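Local coordinates for protein alpha,alpha-trehalose-phosphate synthase (UDP-forming) (PDB 5V0T) that is a GT-B glycosyltransferase of family 20 that binds 6-O-phosphono-alpha-D-glucopyranose and uridine-5'-diphosphate, at residues A[138-151]-A[180-192]. Numbering follows the deposited sequence. Where two conformers were deposited one is given.
With G6P (6-O-phosphono-alpha-D-glucopyranose), chain J.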
ATOM      1  N   VAL A 138      12.841  -3.404  -9.399  1.00 19.07           N
ATOM      2  CA  VAL A 138      12.969  -3.218  -7.954  1.00 20.23           C
ATOM      3  C   VAL A 138      11.747  -2.480  -7.430  1.00 20.42           C
ATOM      4  O   VAL A 138      11.298  -1.503  -8.047  1.00 18.63           O
ATOM      5  CB  VAL A 138      14.261  -2.442  -7.639  1.00 16.90           C
ATOM      6  CG1 VAL A 138      14.436  -2.282  -6.167  1.00 17.28           C
ATOM      7  CG2 VAL A 138      15.448  -3.159  -8.267  1.00 16.83           C
ATOM      8  N   HIS A 139      11.225  -2.917  -6.275  1.00 14.92           N
ATOM      9  CA  HIS A 139      10.010  -2.352  -5.686  1.00 19.33           C
ATOM     10  C   HIS A 139      10.260  -1.774  -4.296  1.00 19.72           C
ATOM     11  O   HIS A 139      10.670  -2.499  -3.382  1.00 17.48           O
ATOM     12  CB  HIS A 139       8.900  -3.406  -5.620  1.00 14.70           C
ATOM     13  CG  HIS A 139       8.362  -3.769  -6.970  1.00 19.70           C
ATOM     14  ND1 HIS A 139       7.154  -3.302  -7.441  1.00 21.09           N
ATOM     15  CD2 HIS A 139       8.903  -4.495  -7.980  1.00 22.44           C
ATOM     16  CE1 HIS A 139       6.958  -3.747  -8.671  1.00 19.50           C
ATOM     17  NE2 HIS A 139       8.006  -4.472  -9.022  1.00 24.88           N
ATOM     18  N   ASP A 140      10.008  -0.465  -4.158  1.00 17.42           N
ATOM     19  CA  ASP A 140       9.657   0.257  -2.927  1.00 18.31           C
ATOM     20  C   ASP A 140      10.840   0.803  -2.136  1.00 19.41           C
ATOM     21  O   ASP A 140      12.006   0.572  -2.470  1.00 16.50           O
ATOM     22  CB  ASP A 140       8.773  -0.590  -1.997  1.00 15.52           C
ATOM     23  CG  ASP A 140       7.573   0.206  -1.483  1.00 18.22           C
ATOM     24  OD1 ASP A 140       7.444   1.370  -1.917  1.00 16.18           O
ATOM     25  OD2 ASP A 140       6.764  -0.307  -0.675  1.00 16.99           O
ATOM     26  N   TYR A 141      10.520   1.560  -1.082  1.00 15.49           N
ATOM     27  CA  TYR A 141      11.449   2.505  -0.479  1.00 14.06           C
ATOM     28  C   TYR A 141      12.654   1.850   0.197  1.00 17.34           C
ATOM     29  O   TYR A 141      13.674   2.522   0.385  1.00 15.24           O
ATOM     30  CB  TYR A 141      10.690   3.358   0.534  1.00 11.95           C
ATOM     31  CG  TYR A 141       9.944   2.544   1.570  1.00 14.36           C
ATOM     32  CD1 TYR A 141       8.693   1.987   1.301  1.00 14.53           C
ATOM     33  CD2 TYR A 141      10.479   2.363   2.834  1.00 14.37           C
ATOM     34  CE1 TYR A 141       8.013   1.249   2.264  1.00 19.71           C
ATOM     35  CE2 TYR A 141       9.809   1.645   3.796  1.00 17.58           C
ATOM     36  CZ  TYR A 141       8.582   1.085   3.512  1.00 18.66           C
ATOM     37  OH  TYR A 141       7.929   0.388   4.511  1.00 19.19           O
ATOM     38  N   HIS A 142      12.562   0.569   0.584  1.00 18.42           N
ATOM     39  CA  HIS A 142      13.708  -0.104   1.198  1.00 20.13           C
ATOM     40  C   HIS A 142      14.894  -0.167   0.256  1.00 18.60           C
ATOM     41  O   HIS A 142      16.044  -0.281   0.703  1.00 16.92           O
ATOM     42  CB  HIS A 142      13.346  -1.537   1.604  1.00 18.32           C
ATOM     43  CG  HIS A 142      12.007  -1.668   2.246  1.00 16.46           C
ATOM     44  ND1 HIS A 142      10.829  -1.652   1.525  1.00 19.07           N
ATOM     45  CD2 HIS A 142      11.655  -1.836   3.543  1.00 16.79           C
ATOM     46  CE1 HIS A 142       9.809  -1.780   2.354  1.00 14.05           C
ATOM     47  NE2 HIS A 142      10.282  -1.900   3.582  1.00 18.29           N
ATOM     48  N   LEU A 143      14.638  -0.121  -1.044  1.00 15.58           N
ATOM     49  CA  LEU A 143      15.617  -0.543  -2.044  1.00 15.94           C
ATOM     50  C   LEU A 143      15.980   0.586  -3.011  1.00 19.12           C
ATOM     51  O   LEU A 143      16.423   0.337  -4.132  1.00 18.91           O
ATOM     52  CB  LEU A 143      15.095  -1.783  -2.782  1.00 16.72           C
ATOM     53  CG  LEU A 143      14.883  -2.983  -1.848  1.00 19.24           C
ATOM     54  CD1 LEU A 143      14.143  -4.096  -2.556  1.00 22.68           C
ATOM     55  CD2 LEU A 143      16.226  -3.491  -1.327  1.00 21.76           C
ATOM     56  N   ILE A 144      15.825   1.836  -2.568  1.00 19.72           N
ATOM     57  CA  ILE A 144      16.222   3.002  -3.371  1.00 16.62           C
ATOM     58  C   ILE A 144      17.675   2.917  -3.852  1.00 16.95           C
ATOM     59  O   ILE A 144      17.930   3.259  -5.017  1.00 19.53           O
ATOM     60  CB  ILE A 144      15.961   4.297  -2.590  1.00 18.51           C
ATOM     61  CG1 ILE A 144      14.443   4.557  -2.515  1.00 19.79           C
ATOM     62  CG2 ILE A 144      16.712   5.510  -3.216  1.00 17.71           C
ATOM     63  CD1 ILE A 144      14.034   5.648  -1.485  1.00 15.36           C
ATOM     64  N   PRO A 145      18.654   2.469  -3.053  1.00 20.82           N
ATOM     65  CA  PRO A 145      20.044   2.391  -3.543  1.00 19.67           C
ATOM     66  C   PRO A 145      20.366   1.188  -4.419  1.00 20.64           C
ATOM     67  O   PRO A 145      21.534   1.016  -4.767  1.00 21.12           O
ATOM     68  CB  PRO A 145      20.874   2.317  -2.244  1.00 18.63           C
ATOM     69  CG  PRO A 145      19.925   2.741  -1.132  1.00 18.78           C
ATOM     70  CD  PRO A 145      18.590   2.242  -1.598  1.00 16.07           C
ATOM     71  N   PHE A 146      19.379   0.364  -4.795  1.00 19.61           N
ATOM     72  CA  PHE A 146      19.666  -0.956  -5.353  1.00 19.25           C
ATOM     73  C   PHE A 146      20.270  -0.884  -6.751  1.00 19.54           C
ATOM     74  O   PHE A 146      21.174  -1.660  -7.070  1.00 22.56           O
ATOM     75  CB  PHE A 146      18.392  -1.806  -5.380  1.00 17.91           C
ATOM     76  CG  PHE A 146      18.655  -3.286  -5.376  1.00 19.94           C
ATOM     77  CD1 PHE A 146      18.985  -3.943  -4.199  1.00 22.44           C
ATOM     78  CD2 PHE A 146      18.572  -4.027  -6.546  1.00 24.12           C
ATOM     79  CE1 PHE A 146      19.233  -5.315  -4.192  1.00 24.08           C
ATOM     80  CE2 PHE A 146      18.822  -5.405  -6.543  1.00 28.34           C
ATOM     81  CZ  PHE A 146      19.155  -6.043  -5.363  1.00 22.71           C
ATOM     82  N   ALA A 147      19.762  -0.002  -7.620  1.00 21.26           N
ATOM     83  CA  ALA A 147      20.342   0.087  -8.962  1.00 23.94           C
ATOM     84  C   ALA A 147      21.790   0.539  -8.890  1.00 26.19           C
ATOM     85  O   ALA A 147      22.660  -0.007  -9.583  1.00 24.00           O
ATOM     86  CB  ALA A 147      19.544   1.044  -9.843  1.00 23.17           C
ATOM     87  N   GLN A 148      22.062   1.531  -8.041  1.00 23.85           N
ATOM     88  CA  GLN A 148      23.426   2.025  -7.863  1.00 23.46           C
ATOM     89  C   GLN A 148      24.359   0.897  -7.435  1.00 24.36           C
ATOM     90  O   GLN A 148      25.455   0.737  -7.988  1.00 24.88           O
ATOM     91  CB  GLN A 148      23.403   3.163  -6.837  1.00 27.86           C
ATOM     92  CG  GLN A 148      24.646   4.024  -6.721  1.00 34.87           C
ATOM     93  CD  GLN A 148      24.540   4.994  -5.544  1.00 40.43           C
ATOM     94  OE1 GLN A 148      24.579   4.573  -4.385  1.00 44.80           O
ATOM     95  NE2 GLN A 148      24.383   6.290  -5.835  1.00 27.79           N
ATOM     96  N   ALA A 149      23.915   0.068  -6.489  1.00 22.85           N
ATOM     97  CA  ALA A 149      24.726  -1.069  -6.052  1.00 24.02           C
ATOM     98  C   ALA A 149      24.907  -2.095  -7.163  1.00 25.69           C
ATOM     99  O   ALA A 149      25.999  -2.656  -7.325  1.00 26.42           O
ATOM    100  CB  ALA A 149      24.084  -1.726  -4.828  1.00 27.63           C
ATOM    101  N   LEU A 150      23.845  -2.381  -7.922  1.00 23.98           N
ATOM    102  CA  LEU A 150      23.968  -3.359  -9.002  1.00 27.38           C
ATOM    103  C   LEU A 150      24.980  -2.885 -10.038  1.00 29.61           C
ATOM    104  O   LEU A 150      25.869  -3.642 -10.459  1.00 24.92           O
ATOM    105  CB  LEU A 150      22.605  -3.601  -9.654  1.00 21.33           C
ATOM    106  CG  LEU A 150      21.588  -4.421  -8.865  1.00 23.01           C
ATOM    107  CD1 LEU A 150      20.212  -4.321  -9.525  1.00 25.75           C
ATOM    108  CD2 LEU A 150      22.050  -5.874  -8.810  1.00 24.74           C
ATOM    109  N   ARG A 151      24.859  -1.622 -10.453  1.00 24.03           N
ATOM    110  CA  ARG A 151      25.768  -1.074 -11.454  1.00 31.02           C
ATOM    111  C   ARG A 151      27.215  -1.123 -10.975  1.00 34.12           C
ATOM    112  O   ARG A 151      28.129  -1.439 -11.749  1.00 31.63           O
ATOM    113  CB  ARG A 151      25.364   0.366 -11.786  1.00 27.12           C
ATOM    114  CG  ARG A 151      23.983   0.503 -12.421  1.00 28.66           C
ATOM    115  CD  ARG A 151      24.065   0.315 -13.931  1.00 43.23           C
ATOM    116  NE  ARG A 151      22.785   0.511 -14.615  1.00 44.26           N
ATOM    117  CZ  ARG A 151      22.094  -0.465 -15.200  1.00 48.13           C
ATOM    118  NH1 ARG A 151      22.551  -1.710 -15.186  1.00 44.59           N
ATOM    119  NH2 ARG A 151      20.940  -0.198 -15.800  1.00 50.72           N
ATOM    120  N   ARG A 180      19.510  14.087  -0.683  0.55 21.37           N
ATOM    121  CA  ARG A 180      20.231  14.224  -1.947  0.55 24.80           C
ATOM    122  C   ARG A 180      20.855  12.903  -2.379  0.55 24.75           C
ATOM    123  O   ARG A 180      20.825  12.559  -3.566  0.55 21.40           O
ATOM    124  CB  ARG A 180      21.301  15.310  -1.835  0.55 27.30           C
ATOM    125  CG  ARG A 180      22.113  15.509  -3.118  0.55 29.19           C
ATOM    126  CD  ARG A 180      23.096  16.668  -2.990  0.55 36.46           C
ATOM    127  NE  ARG A 180      23.905  16.842  -4.195  0.55 41.55           N
ATOM    128  CZ  ARG A 180      23.591  17.652  -5.205  0.55 44.01           C
ATOM    129  NH1 ARG A 180      24.397  17.740  -6.256  0.55 46.66           N
ATOM    130  NH2 ARG A 180      22.474  18.373  -5.168  0.55 37.20           N
ATOM    131  N   GLU A 181      21.423  12.151  -1.432  1.00 24.62           N
ATOM    132  CA  GLU A 181      21.998  10.847  -1.760  1.00 22.46           C
ATOM    133  C   GLU A 181      20.916   9.872  -2.209  1.00 24.86           C
ATOM    134  O   GLU A 181      21.141   9.047  -3.104  1.00 20.94           O
ATOM    135  CB  GLU A 181      22.758  10.283  -0.552  1.00 23.87           C
ATOM    136  CG  GLU A 181      24.058  10.999  -0.207  1.00 33.03           C
ATOM    137  CD  GLU A 181      23.867  12.413   0.369  1.00 48.49           C
ATOM    138  OE1 GLU A 181      22.786  12.734   0.928  1.00 38.41           O
ATOM    139  OE2 GLU A 181      24.819  13.219   0.246  1.00 50.26           O
ATOM    140  N   LEU A 182      19.738   9.945  -1.589  1.00 19.61           N
ATOM    141  CA  LEU A 182      18.628   9.087  -1.994  1.00 23.86           C
ATOM    142  C   LEU A 182      18.188   9.398  -3.416  1.00 23.09           C
ATOM    143  O   LEU A 182      18.007   8.489  -4.236  1.00 19.94           O
ATOM    144  CB  LEU A 182      17.450   9.249  -1.025  1.00 23.37           C
ATOM    145  CG  LEU A 182      17.607   8.618   0.358  1.00 23.10           C
ATOM    146  CD1 LEU A 182      16.508   9.104   1.295  1.00 23.46           C
ATOM    147  CD2 LEU A 182      17.566   7.104   0.221  1.00 24.22           C
ATOM    148  N   VAL A 183      17.991  10.679  -3.731  1.00 20.80           N
ATOM    149  CA  VAL A 183      17.493  11.002  -5.065  1.00 20.60           C
ATOM    150  C   VAL A 183      18.556  10.719  -6.117  1.00 22.40           C
ATOM    151  O   VAL A 183      18.247  10.264  -7.222  1.00 23.84           O
ATOM    152  CB  VAL A 183      16.995  12.457  -5.131  1.00 19.17           C
ATOM    153  CG1 VAL A 183      16.575  12.803  -6.558  1.00 21.67           C
ATOM    154  CG2 VAL A 183      15.812  12.659  -4.167  1.00 17.87           C
ATOM    155  N   GLU A 184      19.825  10.977  -5.803  1.00 22.61           N
ATOM    156  CA  GLU A 184      20.869  10.626  -6.759  1.00 19.03           C
ATOM    157  C   GLU A 184      20.877   9.126  -7.030  1.00 21.95           C
ATOM    158  O   GLU A 184      20.984   8.693  -8.184  1.00 23.70           O
ATOM    159  CB  GLU A 184      22.234  11.096  -6.254  1.00 19.01           C
ATOM    160  CG  GLU A 184      23.363  10.699  -7.187  1.00 24.53           C
ATOM    161  CD  GLU A 184      24.699  11.304  -6.793  1.00 35.47           C
ATOM    162  OE1 GLU A 184      25.582  11.393  -7.668  1.00 41.44           O
ATOM    163  OE2 GLU A 184      24.860  11.683  -5.616  1.00 42.56           O
ATOM    164  N   ALA A 185      20.728   8.316  -5.978  1.00 22.41           N
ATOM    165  CA  ALA A 185      20.650   6.868  -6.153  1.00 25.56           C
ATOM    166  C   ALA A 185      19.469   6.475  -7.039  1.00 26.21           C
ATOM    167  O   ALA A 185      19.588   5.572  -7.879  1.00 19.24           O
ATOM    168  CB  ALA A 185      20.549   6.180  -4.788  1.00 24.00           C
ATOM    169  N   LEU A 186      18.326   7.155  -6.884  1.00 23.78           N
ATOM    170  CA  LEU A 186      17.186   6.891  -7.759  1.00 21.48           C
ATOM    171  C   LEU A 186      17.534   7.105  -9.223  1.00 21.13           C
ATOM    172  O   LEU A 186      17.007   6.400 -10.095  1.00 24.15           O
ATOM    173  CB  LEU A 186      15.998   7.780  -7.383  1.00 20.68           C
ATOM    174  CG  LEU A 186      15.137   7.422  -6.178  1.00 21.93           C
ATOM    175  CD1 LEU A 186      14.091   8.518  -5.982  1.00 19.78           C
ATOM    176  CD2 LEU A 186      14.457   6.067  -6.383  1.00 23.59           C
ATOM    177  N   CYS A 187      18.416   8.058  -9.513  1.00 22.07           N
ATOM    178  CA  CYS A 187      18.766   8.343 -10.893  1.00 23.24           C
ATOM    179  C   CYS A 187      19.708   7.312 -11.505  1.00 23.81           C
ATOM    180  O   CYS A 187      20.026   7.439 -12.685  1.00 21.87           O
ATOM    181  CB  CYS A 187      19.363   9.756 -10.997  1.00 25.43           C
ATOM    182  SG  CYS A 187      18.152  11.056 -10.559  1.00 25.82           S
ATOM    183  N   SER A 188      20.132   6.280 -10.768  1.00 23.72           N
ATOM    184  CA  SER A 188      20.817   5.161 -11.413  1.00 24.70           C
ATOM    185  C   SER A 188      19.860   4.169 -12.056  1.00 26.31           C
ATOM    186  O   SER A 188      20.312   3.290 -12.788  1.00 23.29           O
ATOM    187  CB  SER A 188      21.700   4.393 -10.425  1.00 28.80           C
ATOM    188  OG  SER A 188      22.876   5.122 -10.118  1.00 34.97           O
ATOM    189  N   PHE A 189      18.568   4.255 -11.777  1.00 22.96           N
ATOM    190  CA  PHE A 189      17.615   3.387 -12.448  1.00 20.89           C
ATOM    191  C   PHE A 189      17.430   3.836 -13.895  1.00 25.03           C
ATOM    192  O   PHE A 189      17.631   5.003 -14.234  1.00 24.35           O
ATOM    193  CB  PHE A 189      16.281   3.398 -11.697  1.00 17.97           C
ATOM    194  CG  PHE A 189      16.292   2.575 -10.419  1.00 19.62           C
ATOM    195  CD1 PHE A 189      16.111   1.197 -10.474  1.00 22.66           C
ATOM    196  CD2 PHE A 189      16.470   3.172  -9.185  1.00 20.52           C
ATOM    197  CE1 PHE A 189      16.113   0.429  -9.323  1.00 19.25           C
ATOM    198  CE2 PHE A 189      16.482   2.408  -8.025  1.00 16.84           C
ATOM    199  CZ  PHE A 189      16.294   1.017  -8.103  1.00 17.50           C
ATOM    200  N   ASP A 190      17.083   2.883 -14.767  1.00 21.15           N
ATOM    201  CA  ASP A 190      16.724   3.260 -16.135  1.00 23.66           C
ATOM    202  C   ASP A 190      15.356   3.920 -16.195  1.00 26.48           C
ATOM    203  O   ASP A 190      15.140   4.828 -17.007  1.00 25.22           O
ATOM    204  CB  ASP A 190      16.759   2.027 -17.038  1.00 27.52           C
ATOM    205  CG  ASP A 190      18.149   1.464 -17.173  1.00 29.16           C
ATOM    206  OD1 ASP A 190      19.055   2.248 -17.515  1.00 36.67           O
ATOM    207  OD2 ASP A 190      18.350   0.272 -16.900  1.00 29.87           O
ATOM    208  N   LEU A 191      14.431   3.493 -15.342  1.00 25.30           N
ATOM    209  CA  LEU A 191      13.054   3.970 -15.351  1.00 23.10           C
ATOM    210  C   LEU A 191      12.549   4.032 -13.917  1.00 20.26           C
ATOM    211  O   LEU A 191      12.719   3.072 -13.163  1.00 23.68           O
ATOM    212  CB  LEU A 191      12.153   3.048 -16.181  1.00 24.33           C
ATOM    213  CG  LEU A 191      10.653   3.336 -16.107  1.00 27.04           C
ATOM    214  CD1 LEU A 191      10.362   4.702 -16.711  1.00 25.67           C
ATOM    215  CD2 LEU A 191       9.838   2.229 -16.820  1.00 20.42           C
ATOM    216  N   LEU A 192      11.929   5.152 -13.547  1.00 20.05           N
ATOM    217  CA  LEU A 192      11.288   5.315 -12.248  1.00 19.28           C
ATOM    218  C   LEU A 192       9.781   5.346 -12.443  1.00 21.48           C
ATOM    219  O   LEU A 192       9.284   6.055 -13.321  1.00 20.55           O
ATOM    220  CB  LEU A 192      11.741   6.607 -11.551  1.00 19.62           C
ATOM    221  CG  LEU A 192      13.225   6.724 -11.217  1.00 22.97           C
ATOM    222  CD1 LEU A 192      13.493   8.051 -10.516  1.00 21.75           C
ATOM    223  CD2 LEU A 192      13.632   5.559 -10.315  1.00 23.16           C
TER
HETATM  224  C1  G6P J 502       3.241  -1.327   2.357  1.00 19.10           C
HETATM  225  C2  G6P J 502       4.616  -1.150   1.737  1.00 18.06           C
HETATM  226  C3  G6P J 502       5.225  -2.511   1.388  1.00 15.47           C
HETATM  227  C4  G6P J 502       5.234  -3.390   2.642  1.00 15.43           C
HETATM  228  C5  G6P J 502       3.817  -3.485   3.211  1.00 13.76           C
HETATM  229  C6  G6P J 502       3.793  -4.398   4.438  1.00 14.46           C
HETATM  230  O1  G6P J 502       2.419  -1.951   1.378  1.00 19.91           O
HETATM  231  O2  G6P J 502       4.512  -0.312   0.571  1.00 19.43           O
HETATM  232  O3  G6P J 502       6.573  -2.288   0.942  1.00 17.51           O
HETATM  233  O4  G6P J 502       5.688  -4.717   2.304  1.00 18.35           O
HETATM  234  O5  G6P J 502       3.325  -2.170   3.518  1.00 21.48           O
HETATM  235  O6  G6P J 502       4.741  -3.935   5.414  1.00 17.34           O
HETATM  236  P   G6P J 502       5.904  -4.927   5.925  1.00 19.33           P
HETATM  237  O1P G6P J 502       5.228  -5.951   6.801  1.00 18.95           O
HETATM  238  O2P G6P J 502       6.870  -4.019   6.634  1.00 19.08           O
HETATM  239  O3P G6P J 502       6.471  -5.542   4.666  1.00 19.02           O
HETATM  240  O   HOH W   1      19.875   3.021  -6.941  1.00 18.37           O
HETATM  241  O   HOH W   2      23.786   8.451  -4.084  1.00 23.51           O
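OD2 of D190 has two partners: NH2 of R151 reaches it at 2.9 Å in a salt bridge across the contact, and the backbone N of I159 gives it a hydrogen bond. The same NH2 is 3.5 Å from OD1 of D190, so the bridge rests on one oxygen and is not a two-pronged pair. The carboxylate meets the guanidinium at its edge, with the two planes turned 46° apart. R151 gets there because its chain bends at chi2 (-86°); its NH1 is held in turn by the carbonyls of V155 and N157.

Beside this bridge, one face of the F189 ring is turned to A147 in the first turn of helix 146-152. CB of A147 stands 3.4 Å from the ring centroid and 8° off the ring normal, a centred CH-pi contact. The rim of the same ring meets CG2 of V138 at 3.8 Å, from CE1, while the carbonyl O of I144 also lies at the ring edge.

On the side of helix 179-186, CG2 of I144 lies 3.4 Å from O of L182. With CG1 beside the backbone N, this CG2 branch is anti to it and packs against CG of L186 and CD2 of L182. Water 1 joins the backbones here: it donates to O of I144 and to O of A185, each at 2.7 Å, and accepts from N of Q148. The extended Q148 side chain adds a second bridge, its NE2 donating to water 2 (2.8 Å), which donates to O of E181.

The loop after strand 135-139 carries D140, whose OD2 accepts hydrogen bonds from O2 and O3 of 6-O-phosphono-alpha-D-glucopyranose. Strands 135-139 and 191-194 both run parallel to 159-162, which lies between them; helices packed beside such a parallel sheet, with a ligand-binding loop at a strand end, are characteristic of the Rossmann-like domains of GT-B glycosyltransferases.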